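PDB 2QZB: uncharacterized protein YfeY from Escherichia coli, which is of unknown function but belongs to the DUF1131 family, its precursor having a predicted lipoprotein-type signal sequence, consistent with a role in the cell envelope. Local coordinates for residues Gly41-Arg46 with Phe60-Gly65; Arg81-Asp86 with Val159-Trp164; Ser102-Lys107 with Tyr135-Glu140; Gly110-Ala115 with Val123-Glu128. All coordinates share one frame; numbering follows the deposited sequence.

Contact 1: Gly41-Arg46 with Phe60-Gly65; sequences GDYRLR and FEVMKG
Val62 CG1 sits over one face of the Tyr43 ring, 3.8 Å from the ring centroid and displaced toward the rim, in a CH-pi contact. On the same side of the sheet Leu45 CD1 touches Val62 CG2 at 3.9 Å and the CB of Phe60, while helix 32-38 packs against Leu45 and Phe60 through Ile35. Residues 44-46 and 60-64 are the open ends of the beta hairpin formed by strands 44-52 and 55-64, with Arg44-Met63 and Arg46-Glu61 as antiparallel hydrogen-bonded pairs and Leu45-Val62 the non-hydrogen-bonded pair between them. On the other face Met63, its chain bent about both the CB-CG and CG-SD bonds (chi2 -61°, chi3 -68°), lays its CE 3.7 Å above the centre of the Arg46 guanidinium. That group, in turn, grips Glu61 at its edge: Arg46 NE (3.1 Å) and NH2 (3.0 Å) both reach Glu61 OE2, close to the guanidinium plane. With Glu61 replaced by an alanine, Arg46 is likely to lose this carboxylate partner, and its guanidinium would be freer to turn away from Met63. At the outer end, one water links Asp42 O to Gly65 N, and a second joins Arg44 NH1 to Gly65 O. The hydroxyl of Tyr43 is hydrogen-bonded to Asp86.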
loop_
_atom_site.group_PDB
_atom_site.type_symbol
_atom_site.label_atom_id
_atom_site.label_comp_id
_atom_site.label_asym_id
_atom_site.label_seq_id
_atom_site.Cartn_x
_atom_site.Cartn_y
_atom_site.Cartn_z
ATOM N N GLY A 41 -9.786 8.982 11.766
ATOM C CA GLY A 41 -9.050 10.151 11.322
ATOM C C GLY A 41 -10.038 11.115 10.729
ATOM O O GLY A 41 -11.228 10.822 10.633
ATOM N N ASP A 42 -9.532 12.266 10.303
ATOM C CA ASP A 42 -10.350 13.292 9.736
ATOM C C ASP A 42 -10.321 13.088 8.218
ATOM O O ASP A 42 -9.751 13.891 7.492
ATOM C CB ASP A 42 -9.774 14.663 10.108
ATOM C CG ASP A 42 -9.540 14.823 11.616
ATOM O OD1 ASP A 42 -10.520 14.708 12.373
ATOM O OD2 ASP A 42 -8.381 15.087 12.024
ATOM N N TYR A 43 -10.931 12.007 7.748
ATOM C CA TYR A 43 -10.896 11.661 6.333
ATOM C C TYR A 43 -12.231 11.967 5.690
ATOM O O TYR A 43 -13.235 12.059 6.376
ATOM C CB TYR A 43 -10.650 10.165 6.170
ATOM C CG TYR A 43 -9.294 9.677 6.648
ATOM C CD1 TYR A 43 -8.122 10.165 6.090
ATOM C CD2 TYR A 43 -9.204 8.732 7.660
ATOM C CE1 TYR A 43 -6.896 9.704 6.511
ATOM C CE2 TYR A 43 -7.998 8.278 8.091
ATOM C CZ TYR A 43 -6.847 8.764 7.501
ATOM O OH TYR A 43 -5.634 8.298 7.922
ATOM N N ARG A 44 -12.201 12.081 4.367
ATOM C CA ARG A 44 -13.362 12.004 3.513
ATOM C C ARG A 44 -13.269 10.676 2.749
ATOM O O ARG A 44 -12.229 10.011 2.757
ATOM C CB ARG A 44 -13.350 13.186 2.519
ATOM C CG ARG A 44 -13.892 14.540 3.091
ATOM C CD ARG A 44 -13.083 15.080 4.296
ATOM N NE ARG A 44 -13.511 16.437 4.644
ATOM C CZ ARG A 44 -12.910 17.561 4.245
ATOM N NH1 ARG A 44 -11.826 17.547 3.453
ATOM N NH2 ARG A 44 -13.408 18.728 4.627
ATOM N N LEU A 45 -14.347 10.297 2.083
ATOM C CA LEU A 45 -14.451 9.008 1.390
ATOM C C LEU A 45 -15.109 9.214 0.011
ATOM O O LEU A 45 -16.086 9.975 -0.113
ATOM C CB LEU A 45 -15.285 8.053 2.265
ATOM C CG LEU A 45 -15.365 6.572 1.879
ATOM C CD1 LEU A 45 -13.982 5.860 1.927
ATOM C CD2 LEU A 45 -16.331 5.885 2.805
ATOM N N ARG A 46 -14.572 8.555 -1.011
ATOM C CA ARG A 46 -15.006 8.699 -2.380
ATOM C C ARG A 46 -15.111 7.263 -2.913
ATOM O O ARG A 46 -14.493 6.385 -2.359
ATOM C CB ARG A 46 -13.851 9.369 -3.110
ATOM C CG ARG A 46 -14.198 10.158 -4.200
ATOM C CD ARG A 46 -13.186 11.230 -4.302
ATOM N NE ARG A 46 -11.919 10.838 -4.918
ATOM C CZ ARG A 46 -11.213 11.684 -5.649
ATOM N NH1 ARG A 46 -11.673 12.925 -5.843
ATOM N NH2 ARG A 46 -10.071 11.300 -6.199
ATOM N N PHE A 60 -12.908 2.131 -2.904
ATOM C CA PHE A 60 -13.056 3.410 -2.187
ATOM C C PHE A 60 -11.708 4.096 -2.074
ATOM O O PHE A 60 -10.686 3.437 -1.918
ATOM C CB PHE A 60 -13.684 3.224 -0.787
ATOM C CG PHE A 60 -15.124 2.793 -0.827
ATOM C CD1 PHE A 60 -15.457 1.426 -0.943
ATOM C CD2 PHE A 60 -16.157 3.746 -0.798
ATOM C CE1 PHE A 60 -16.773 1.016 -1.022
ATOM C CE2 PHE A 60 -17.475 3.359 -0.866
ATOM C CZ PHE A 60 -17.798 1.991 -0.988
ATOM N N GLU A 61 -11.717 5.423 -2.181
ATOM C CA GLU A 61 -10.570 6.261 -1.874
ATOM C C GLU A 61 -10.871 7.028 -0.597
ATOM O O GLU A 61 -11.882 7.752 -0.476
ATOM C CB GLU A 61 -10.251 7.221 -3.037
ATOM C CG GLU A 61 -9.541 6.516 -4.229
ATOM C CD GLU A 61 -9.346 7.430 -5.407
ATOM O OE1 GLU A 61 -8.376 7.246 -6.170
ATOM O OE2 GLU A 61 -10.147 8.372 -5.553
ATOM N N VAL A 62 -10.000 6.837 0.364
ATOM C CA VAL A 62 -10.047 7.529 1.610
ATOM C C VAL A 62 -9.216 8.783 1.383
ATOM O O VAL A 62 -8.076 8.709 0.991
ATOM C CB VAL A 62 -9.440 6.668 2.723
ATOM C CG1 VAL A 62 -9.408 7.446 4.016
ATOM C CG2 VAL A 62 -10.261 5.352 2.905
ATOM N N MET A 63 -9.802 9.937 1.616
ATOM C CA MET A 63 -9.181 11.182 1.183
ATOM C C MET A 63 -8.676 11.962 2.386
ATOM O O MET A 63 -9.363 12.070 3.401
ATOM C CB MET A 63 -10.184 12.050 0.404
ATOM C CG MET A 63 -10.836 11.356 -0.850
ATOM S SD MET A 63 -9.634 10.874 -2.114
ATOM C CE MET A 63 -9.039 12.426 -2.731
ATOM N N LYS A 64 -7.496 12.520 2.247
ATOM C CA LYS A 64 -6.914 13.347 3.306
ATOM C C LYS A 64 -6.625 14.673 2.645
ATOM O O LYS A 64 -5.699 14.802 1.853
ATOM C CB LYS A 64 -5.654 12.722 3.884
ATOM C CG LYS A 64 -5.161 13.448 5.168
ATOM C CD LYS A 64 -3.964 12.772 5.815
ATOM C CE LYS A 64 -2.642 13.266 5.240
ATOM N NZ LYS A 64 -1.499 13.037 6.215
ATOM N N GLY A 65 -7.502 15.629 2.902
ATOM C CA GLY A 65 -7.561 16.842 2.103
ATOM C C GLY A 65 -7.792 16.514 0.645
ATOM O O GLY A 65 -8.720 15.769 0.291
HETATM O O HOH W 1 -9.785 15.109 4.961
HETATM O O HOH W 2 -11.002 15.538 1.762
#

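Contact 2: Arg81-Asp86 with Val159-Trp164; sequences RIDVLD and VSKIIW
Strands 81-84 and 158-165 meet as antiparallel neighbours in the middle of the long sheet, close to the centre of the chain, where the first four strands of the sheet join the last four. Ile82-Trp164 and Val84-Ile162 are hydrogen-bonded pairs flanking the non-hydrogen-bonded pair Asp83-Ile163. The bond from Val84 N to Ile162 O is short, 2.6 Å. On the face of Ile82, Val84, Ile162 and Trp164, Ile82 CD1 lies 3.9 Å from Trp164 CE3; Val16 of the small N-terminal hairpin packs on Val84, Ile162 and Trp164, and the indole NE1 is bonded to Glu18 O. The other face carries a salt-bridge network. Arg81, its chain extended from CG to NE with CG anti to the backbone N (chi1 177°), reaches along its own strand and holds Asp83 side-on by two nitrogens, NE to OD2 at 2.7 Å and NH1 to OD1 at 2.8 Å. The bond to OD2 uses the syn lone pair. Ile163 CG2 approaches Arg81 NE obliquely, at 3.7 Å. From the neighbouring strand Lys161 runs its CD past Asp83 CB, 3.6 Å away, and its NZ makes a weak, long bond of 3.5 Å to Asp83 OD1.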
loop_
_atom_site.group_PDB
_atom_site.type_symbol
_atom_site.label_atom_id
_atom_site.label_comp_id
_atom_site.label_asym_id
_atom_site.label_seq_id
_atom_site.Cartn_x
_atom_site.Cartn_y
_atom_site.Cartn_z
ATOM N N ARG A 81 -7.650 -5.787 -0.257
ATOM C CA ARG A 81 -6.403 -5.028 -0.442
ATOM C C ARG A 81 -6.635 -3.583 0.007
ATOM O O ARG A 81 -7.753 -3.027 -0.220
ATOM C CB ARG A 81 -5.950 -5.050 -1.904
ATOM C CG ARG A 81 -4.668 -4.212 -2.217
ATOM C CD ARG A 81 -4.219 -4.313 -3.668
ATOM N NE ARG A 81 -3.214 -3.314 -4.001
ATOM C CZ ARG A 81 -2.393 -3.351 -5.051
ATOM N NH1 ARG A 81 -1.528 -2.360 -5.253
ATOM N NH2 ARG A 81 -2.439 -4.361 -5.918
ATOM N N ILE A 82 -5.610 -2.998 0.654
ATOM C CA ILE A 82 -5.618 -1.556 1.054
ATOM C C ILE A 82 -4.238 -1.032 0.733
ATOM O O ILE A 82 -3.235 -1.586 1.236
ATOM C CB ILE A 82 -5.872 -1.341 2.562
ATOM C CG1 ILE A 82 -7.202 -1.983 2.993
ATOM C CG2 ILE A 82 -5.851 0.201 2.921
ATOM C CD1 ILE A 82 -7.294 -2.400 4.488
ATOM N N ASP A 83 -4.164 -0.037 -0.143
ATOM C CA ASP A 83 -2.911 0.680 -0.379
ATOM C C ASP A 83 -2.883 1.953 0.483
ATOM O O ASP A 83 -3.840 2.721 0.466
ATOM C CB ASP A 83 -2.802 1.058 -1.841
ATOM C CG ASP A 83 -2.861 -0.167 -2.771
ATOM O OD1 ASP A 83 -2.280 -0.101 -3.861
ATOM O OD2 ASP A 83 -3.502 -1.180 -2.407
ATOM N N VAL A 84 -1.819 2.153 1.247
ATOM C CA VAL A 84 -1.758 3.273 2.180
ATOM C C VAL A 84 -0.774 4.264 1.606
ATOM O O VAL A 84 0.363 3.907 1.264
ATOM C CB VAL A 84 -1.384 2.857 3.620
ATOM C CG1 VAL A 84 -1.326 4.098 4.585
ATOM C CG2 VAL A 84 -2.396 1.863 4.173
ATOM N N LEU A 85 -1.208 5.500 1.463
ATOM C CA LEU A 85 -0.310 6.559 1.001
ATOM C C LEU A 85 -0.155 7.673 2.035
ATOM O O LEU A 85 0.620 8.605 1.841
ATOM C CB LEU A 85 -0.835 7.135 -0.310
ATOM C CG LEU A 85 -1.050 6.137 -1.463
ATOM C CD1 LEU A 85 -2.411 5.437 -1.468
ATOM C CD2 LEU A 85 -0.941 6.894 -2.716
ATOM N N ASP A 86 -0.924 7.584 3.105
ATOM C CA ASP A 86 -0.927 8.546 4.211
ATOM C C ASP A 86 0.341 8.351 5.029
ATOM O O ASP A 86 0.569 7.260 5.619
ATOM C CB ASP A 86 -2.135 8.280 5.099
ATOM C CG ASP A 86 -2.342 9.338 6.183
ATOM O OD1 ASP A 86 -1.449 10.184 6.455
ATOM O OD2 ASP A 86 -3.434 9.301 6.778
ATOM N N VAL A 159 10.041 4.568 0.427
ATOM C CA VAL A 159 8.744 3.964 0.445
ATOM C C VAL A 159 7.720 5.019 0.034
ATOM O O VAL A 159 7.649 6.093 0.653
ATOM C CB VAL A 159 8.389 3.424 1.889
ATOM C CG1 VAL A 159 6.927 2.979 1.957
ATOM C CG2 VAL A 159 9.300 2.258 2.278
ATOM N N SER A 160 6.922 4.714 -0.977
ATOM C CA SER A 160 5.890 5.654 -1.434
ATOM C C SER A 160 4.481 5.083 -1.244
ATOM O O SER A 160 3.502 5.804 -1.333
ATOM C CB SER A 160 6.106 6.005 -2.898
ATOM O OG SER A 160 6.161 4.820 -3.664
ATOM N N LYS A 161 4.383 3.789 -0.953
ATOM C CA LYS A 161 3.105 3.192 -0.591
ATOM C C LYS A 161 3.327 1.969 0.300
ATOM O O LYS A 161 4.331 1.260 0.158
ATOM C CB LYS A 161 2.391 2.826 -1.885
ATOM C CG LYS A 161 1.036 2.250 -1.765
ATOM C CD LYS A 161 0.225 2.783 -2.922
ATOM C CE LYS A 161 0.522 2.055 -4.189
ATOM N NZ LYS A 161 -0.439 2.483 -5.256
ATOM N N ILE A 162 2.399 1.729 1.225
ATOM C CA ILE A 162 2.397 0.497 1.990
ATOM C C ILE A 162 1.125 -0.275 1.564
ATOM O O ILE A 162 0.013 0.291 1.552
ATOM C CB ILE A 162 2.430 0.754 3.538
ATOM C CG1 ILE A 162 3.662 1.613 3.928
ATOM C CG2 ILE A 162 2.447 -0.595 4.308
ATOM C CD1 ILE A 162 3.660 2.061 5.327
ATOM N N ILE A 163 1.284 -1.551 1.224
ATOM C CA ILE A 163 0.154 -2.355 0.723
ATOM C C ILE A 163 -0.136 -3.519 1.647
ATOM O O ILE A 163 0.773 -4.296 1.993
ATOM C CB ILE A 163 0.454 -2.865 -0.688
ATOM C CG1 ILE A 163 0.853 -1.684 -1.584
ATOM C CG2 ILE A 163 -0.742 -3.667 -1.265
ATOM C CD1 ILE A 163 1.470 -2.133 -2.840
ATOM N N TRP A 164 -1.387 -3.646 2.055
ATOM C CA TRP A 164 -1.830 -4.814 2.791
ATOM C C TRP A 164 -2.688 -5.672 1.856
ATOM O O TRP A 164 -3.535 -5.112 1.120
ATOM C CB TRP A 164 -2.660 -4.405 4.013
ATOM C CG TRP A 164 -3.301 -5.601 4.700
ATOM C CD1 TRP A 164 -2.740 -6.375 5.671
ATOM C CD2 TRP A 164 -4.623 -6.145 4.465
ATOM N NE1 TRP A 164 -3.626 -7.367 6.060
ATOM C CE2 TRP A 164 -4.790 -7.239 5.341
ATOM C CE3 TRP A 164 -5.682 -5.802 3.600
ATOM C CZ2 TRP A 164 -5.973 -8.012 5.376
ATOM C CZ3 TRP A 164 -6.850 -6.557 3.637
ATOM C CH2 TRP A 164 -6.988 -7.659 4.519
#

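Contact 3: Ser102-Lys107 with Tyr135-Glu140; sequences SDLYSK and YQFSGE
Four side chains, Leu104 and Tyr105 from one segment and Tyr135 and Phe137 from the other, make this contact almost wholly by apolar and aromatic packing. Leu104 works through a single methyl: its CD1 meets Phe137 CZ at 3.9 Å, in the plane of that ring and at its edge, and also comes to 4.2 Å from Tyr135 CD2. It thereby bridges two residues that project from the same face of strand 133-138. With CG anti to the carbonyl carbon (chi1 -56°) and CD1 anti to CA (chi2 167°), Leu104 extends this methyl to both rings.

Between the aromatic rings, Tyr105 turns its CE2 edge to Phe137, with CE2 3.9 Å from Phe137 CE1. The CB of Leu104 lies over one face of the Tyr105 ring, toward its rim. Phe101 also meets both Phe137, edge-to-face, and Tyr105.

The polar ends serve partners beyond the two segments. Tyr105 OH passes the edge of the Tyr135 ring, 3.6 Å from its CD2, and is hydrogen-bonded to Lys126 O; Tyr135 OH is bonded to Thr93. A valine at Tyr105 would probably leave the Lys126 carbonyl without this hydroxyl and open a gap beside Phe137 and the edge of Tyr135.

The arrangement is that of a short, weakly bonded helical turn and the chain leaving it packed on one face of an antiparallel sheet, with residues 101-105 covering alternate side chains of strand 133-138.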
loop_
_atom_site.group_PDB
_atom_site.type_symbol
_atom_site.label_atom_id
_atom_site.label_comp_id
_atom_site.label_asym_id
_atom_site.label_seq_id
_atom_site.Cartn_x
_atom_site.Cartn_y
_atom_site.Cartn_z
ATOM N N SER A 102 17.468 1.412 1.539
ATOM C CA SER A 102 18.714 0.930 2.173
ATOM C C SER A 102 18.604 0.689 3.675
ATOM O O SER A 102 19.455 -0.022 4.265
ATOM C CB SER A 102 19.833 1.938 1.903
ATOM O OG SER A 102 19.472 3.226 2.395
ATOM N N ASP A 103 17.545 1.237 4.285
ATOM C CA ASP A 103 17.191 0.913 5.670
ATOM C C ASP A 103 16.663 -0.549 5.798
ATOM O O ASP A 103 16.727 -1.188 6.864
ATOM C CB ASP A 103 16.118 1.913 6.175
ATOM C CG ASP A 103 16.723 3.197 6.771
ATOM O OD1 ASP A 103 17.936 3.426 6.626
ATOM O OD2 ASP A 103 15.984 3.992 7.394
ATOM N N LEU A 104 16.121 -1.071 4.711
ATOM C CA LEU A 104 15.393 -2.343 4.791
ATOM C C LEU A 104 16.033 -3.474 4.049
ATOM O O LEU A 104 15.935 -4.613 4.496
ATOM C CB LEU A 104 13.956 -2.177 4.273
ATOM C CG LEU A 104 13.186 -1.081 4.998
ATOM C CD1 LEU A 104 11.924 -0.767 4.229
ATOM C CD2 LEU A 104 12.902 -1.466 6.454
ATOM N N TYR A 105 16.658 -3.166 2.913
ATOM C CA TYR A 105 17.184 -4.186 1.994
ATOM C C TYR A 105 18.601 -3.856 1.574
ATOM O O TYR A 105 18.917 -2.702 1.294
ATOM C CB TYR A 105 16.315 -4.354 0.737
ATOM C CG TYR A 105 14.848 -4.580 1.037
ATOM C CD1 TYR A 105 14.403 -5.803 1.505
ATOM C CD2 TYR A 105 13.928 -3.536 0.912
ATOM C CE1 TYR A 105 13.057 -6.021 1.812
ATOM C CE2 TYR A 105 12.557 -3.726 1.250
ATOM C CZ TYR A 105 12.140 -4.980 1.666
ATOM O OH TYR A 105 10.819 -5.192 1.971
ATOM N N SER A 106 19.450 -4.875 1.546
ATOM C CA SER A 106 20.805 -4.721 1.025
ATOM C C SER A 106 20.844 -4.909 -0.477
ATOM O O SER A 106 21.801 -4.495 -1.135
ATOM C CB SER A 106 21.762 -5.689 1.702
ATOM O OG SER A 106 21.638 -6.981 1.196
ATOM N N LYS A 107 19.780 -5.511 -1.015
ATOM C CA LYS A 107 19.659 -5.792 -2.441
ATOM C C LYS A 107 18.210 -6.115 -2.788
ATOM O O LYS A 107 17.418 -6.496 -1.931
ATOM C CB LYS A 107 20.610 -6.925 -2.868
ATOM C CG LYS A 107 20.197 -8.319 -2.470
ATOM C CD LYS A 107 21.362 -9.337 -2.601
ATOM C CE LYS A 107 21.642 -9.742 -4.069
ATOM N NZ LYS A 107 22.017 -11.203 -4.269
ATOM N N TYR A 135 5.768 -3.113 0.435
ATOM C CA TYR A 135 6.084 -1.690 0.342
ATOM C C TYR A 135 6.336 -1.410 -1.122
ATOM O O TYR A 135 7.002 -2.206 -1.801
ATOM C CB TYR A 135 7.354 -1.348 1.155
ATOM C CG TYR A 135 7.395 -1.893 2.574
ATOM C CD1 TYR A 135 6.408 -1.574 3.496
ATOM C CD2 TYR A 135 8.441 -2.718 2.996
ATOM C CE1 TYR A 135 6.427 -2.089 4.780
ATOM C CE2 TYR A 135 8.486 -3.209 4.296
ATOM C CZ TYR A 135 7.490 -2.892 5.176
ATOM O OH TYR A 135 7.532 -3.352 6.474
ATOM N N GLN A 136 5.816 -0.315 -1.642
ATOM C CA GLN A 136 6.299 0.145 -2.944
ATOM C C GLN A 136 7.300 1.260 -2.733
ATOM O O GLN A 136 7.191 2.039 -1.764
ATOM C CB GLN A 136 5.166 0.610 -3.881
ATOM C CG GLN A 136 4.150 -0.477 -4.242
ATOM C CD GLN A 136 3.223 -0.090 -5.421
ATOM O OE1 GLN A 136 3.201 1.067 -5.871
ATOM N NE2 GLN A 136 2.462 -1.072 -5.918
ATOM N N PHE A 137 8.278 1.343 -3.638
ATOM C CA PHE A 137 9.362 2.323 -3.527
ATOM C C PHE A 137 9.327 3.191 -4.760
ATOM O O PHE A 137 8.939 2.720 -5.826
ATOM C CB PHE A 137 10.732 1.613 -3.412
ATOM C CG PHE A 137 10.954 0.976 -2.069
ATOM C CD1 PHE A 137 10.502 -0.323 -1.814
ATOM C CD2 PHE A 137 11.555 1.680 -1.056
ATOM C CE1 PHE A 137 10.670 -0.895 -0.571
ATOM C CE2 PHE A 137 11.734 1.114 0.173
ATOM C CZ PHE A 137 11.271 -0.170 0.431
ATOM N N SER A 138 9.713 4.456 -4.632
ATOM C CA SER A 138 9.957 5.254 -5.842
ATOM C C SER A 138 11.169 6.140 -5.686
ATOM O O SER A 138 11.621 6.396 -4.558
ATOM C CB SER A 138 8.728 6.030 -6.332
ATOM O OG SER A 138 7.923 6.520 -5.293
ATOM N N GLY A 139 11.717 6.577 -6.813
ATOM C CA GLY A 139 12.972 7.334 -6.815
ATOM C C GLY A 139 13.354 7.549 -8.262
ATOM O O GLY A 139 12.539 7.267 -9.152
ATOM N N GLU A 140 14.573 8.044 -8.509
ATOM C CA GLU A 140 15.030 8.300 -9.881
ATOM C C GLU A 140 15.227 7.009 -10.663
ATOM O O GLU A 140 15.994 6.137 -10.235
ATOM C CB GLU A 140 16.345 9.107 -9.880
ATOM C CG GLU A 140 16.740 9.732 -11.246
ATOM C CD GLU A 140 17.806 10.858 -11.101
ATOM O OE1 GLU A 140 18.253 11.118 -9.944
ATOM O OE2 GLU A 140 18.194 11.467 -12.132
#

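Contact 4: Gly110-Ala115 with Val123-Glu128; sequences GNCQKA and VECKAE
A disulfide-linked pair of antiparallel strands, 112-114 and 123-126, forms the hairpin at one edge of the large sheet, with strand 112-114 the outermost within the chain. Cys112 and Cys125 face each other as a non-hydrogen-bonded pair, their CA atoms only 4.0 Å apart, and the bond between Cys112 SG and Cys125 SG is 2.1 Å long. With each sulfur anti to its own carbonyl carbon (chi1 -54° and -53°), the sulfurs meet across the pair, and the positive disulfide torsion of 106° makes the bridge right-handed. Val123 CG1 lies alongside the bridge, 3.8 Å from Cys112 CB, while Phe101 touches both cysteines and Met148 packs on Cys112 and Val123.

Next to the cysteines, Gln113 and Glu124 are a hydrogen-bonded pair: Gln113 N donates to Glu124 O at 2.8 Å, and Glu124 N returns a short, fairly straight bond of 2.6 Å to Gln113 O. The Glu124 side chain extends from the opposite face to the disulfide, and its carboxylate is shared between a salt bridge to Arg165 and a hydrogen bond to Gln136 on the adjoining strand.

On the other side of the cysteine pair, Lys126 N bonds to Asn111 O at 3.2 Å. The Lys126 side chain folds back over the same carbonyl, its CD 3.4 Å from Asn111 O, and brings NZ within 2.8 Å of Gly110 O in a weak hydrogen bond. Gly110 itself has a positive phi, a conformation that favours glycine.

A disulfide between directly paired, non-hydrogen-bonded cysteines is a cross-strand disulfide, here tying edge strand 112-114 to its neighbour in the hairpin.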
loop_
_atom_site.group_PDB
_atom_site.type_symbol
_atom_site.label_atom_id
_atom_site.label_comp_id
_atom_site.label_asym_id
_atom_site.label_seq_id
_atom_site.Cartn_x
_atom_site.Cartn_y
_atom_site.Cartn_z
ATOM N N GLY A 110 14.988 -11.096 -5.434
ATOM C CA GLY A 110 14.075 -12.033 -4.781
ATOM C C GLY A 110 13.067 -11.415 -3.829
ATOM O O GLY A 110 11.981 -11.960 -3.645
ATOM N N ASN A 111 13.454 -10.318 -3.172
ATOM C CA ASN A 111 12.571 -9.547 -2.274
ATOM C C ASN A 111 11.490 -8.726 -3.043
ATOM O O ASN A 111 10.345 -8.537 -2.580
ATOM C CB ASN A 111 13.423 -8.525 -1.494
ATOM C CG ASN A 111 14.577 -9.159 -0.678
ATOM O OD1 ASN A 111 14.353 -9.678 0.424
ATOM N ND2 ASN A 111 15.832 -9.031 -1.183
ATOM N N CYS A 112 11.895 -8.243 -4.217
ATOM C CA CYS A 112 11.290 -7.101 -4.894
ATOM C C CYS A 112 11.044 -7.395 -6.356
ATOM O O CYS A 112 11.762 -8.182 -6.961
ATOM C CB CYS A 112 12.228 -5.898 -4.822
ATOM S SG CYS A 112 12.738 -5.482 -3.138
ATOM N N GLN A 113 10.024 -6.726 -6.898
ATOM C CA GLN A 113 9.584 -6.836 -8.278
ATOM C C GLN A 113 8.973 -5.495 -8.716
ATOM O O GLN A 113 8.501 -4.720 -7.888
ATOM C CB GLN A 113 8.539 -7.959 -8.400
ATOM C CG GLN A 113 9.150 -9.376 -8.519
ATOM C CD GLN A 113 8.246 -10.506 -8.000
ATOM O OE1 GLN A 113 7.050 -10.314 -7.701
ATOM N NE2 GLN A 113 8.836 -11.691 -7.865
ATOM N N LYS A 114 8.991 -5.223 -10.013
ATOM C CA LYS A 114 8.267 -4.073 -10.568
ATOM C C LYS A 114 6.815 -4.150 -10.133
ATOM O O LYS A 114 6.211 -5.230 -10.190
ATOM C CB LYS A 114 8.310 -4.074 -12.095
ATOM C CG LYS A 114 9.675 -3.924 -12.696
ATOM C CD LYS A 114 9.568 -3.827 -14.210
ATOM C CE LYS A 114 8.680 -2.668 -14.645
ATOM N NZ LYS A 114 9.429 -1.384 -14.596
ATOM N N ALA A 115 6.275 -3.009 -9.705
ATOM C CA ALA A 115 4.905 -2.920 -9.204
ATOM C C ALA A 115 3.899 -3.169 -10.316
ATOM O O ALA A 115 4.242 -3.067 -11.491
ATOM C CB ALA A 115 4.670 -1.566 -8.580
ATOM N N VAL A 123 8.772 -0.015 -7.491
ATOM C CA VAL A 123 9.213 -1.371 -7.234
ATOM C C VAL A 123 8.486 -1.797 -5.965
ATOM O O VAL A 123 8.365 -0.998 -5.023
ATOM C CB VAL A 123 10.741 -1.401 -7.065
ATOM C CG1 VAL A 123 11.238 -2.801 -6.708
ATOM C CG2 VAL A 123 11.381 -0.987 -8.371
ATOM N N GLU A 124 7.969 -3.023 -5.955
ATOM C CA GLU A 124 7.251 -3.533 -4.809
ATOM C C GLU A 124 8.001 -4.697 -4.158
ATOM O O GLU A 124 8.404 -5.639 -4.859
ATOM C CB GLU A 124 5.883 -4.004 -5.252
ATOM C CG GLU A 124 4.946 -4.375 -4.126
ATOM C CD GLU A 124 3.592 -4.748 -4.649
ATOM O OE1 GLU A 124 3.073 -4.033 -5.544
ATOM O OE2 GLU A 124 3.064 -5.771 -4.187
ATOM N N CYS A 125 8.126 -4.640 -2.830
ATOM C CA CYS A 125 8.904 -5.592 -2.027
ATOM C C CYS A 125 8.094 -6.085 -0.848
ATOM O O CYS A 125 7.462 -5.294 -0.167
ATOM C CB CYS A 125 10.184 -4.944 -1.450
ATOM S SG CYS A 125 11.326 -4.086 -2.622
ATOM N N LYS A 126 8.167 -7.383 -0.561
ATOM C CA LYS A 126 7.457 -7.933 0.580
ATOM C C LYS A 126 8.176 -7.540 1.840
ATOM O O LYS A 126 9.417 -7.484 1.886
ATOM C CB LYS A 126 7.347 -9.472 0.507
ATOM C CG LYS A 126 7.088 -10.012 -0.879
ATOM C CD LYS A 126 8.252 -10.930 -1.347
ATOM C CE LYS A 126 7.935 -11.657 -2.667
ATOM N NZ LYS A 126 9.190 -12.113 -3.371
ATOM N N ALA A 127 7.401 -7.257 2.864
ATOM C CA ALA A 127 7.930 -6.931 4.148
ATOM C C ALA A 127 8.503 -8.209 4.758
ATOM O O ALA A 127 7.888 -9.289 4.678
ATOM C CB ALA A 127 6.847 -6.383 5.002
ATOM N N GLU A 128 9.697 -8.082 5.340
ATOM C CA GLU A 128 10.400 -9.206 5.969
ATOM C C GLU A 128 9.548 -9.824 7.099
ATOM O O GLU A 128 9.080 -9.136 8.002
ATOM C CB GLU A 128 11.776 -8.724 6.485
ATOM C CG GLU A 128 12.533 -9.749 7.326
ATOM C CD GLU A 128 12.822 -11.007 6.527
ATOM O OE1 GLU A 128 13.321 -10.861 5.384
ATOM O OE2 GLU A 128 12.532 -12.126 7.019
#

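Following the chain, contact 1 closes first, joining the ends of the hairpin of strands 44-52 and 55-64 at one edge of the large sheet. Contact 2 opens next at strand 81-84 and closes only at strand 158-165 near the C terminus; the long excursion between them contains contact 3, whose own loop contains the hairpin of contact 4. No contacts cross. Contact 1 reaches contact 2 through the salt bridge of Lys64 with Asp86, while Gln136 N and O pair the strand of contact 3 with that of contact 2. Phe137 N, probably bonded to Val123 O, joins contact 3 to contact 4, which lies at the opposite sheet edge, its centre about 27 Å from that of contact 1.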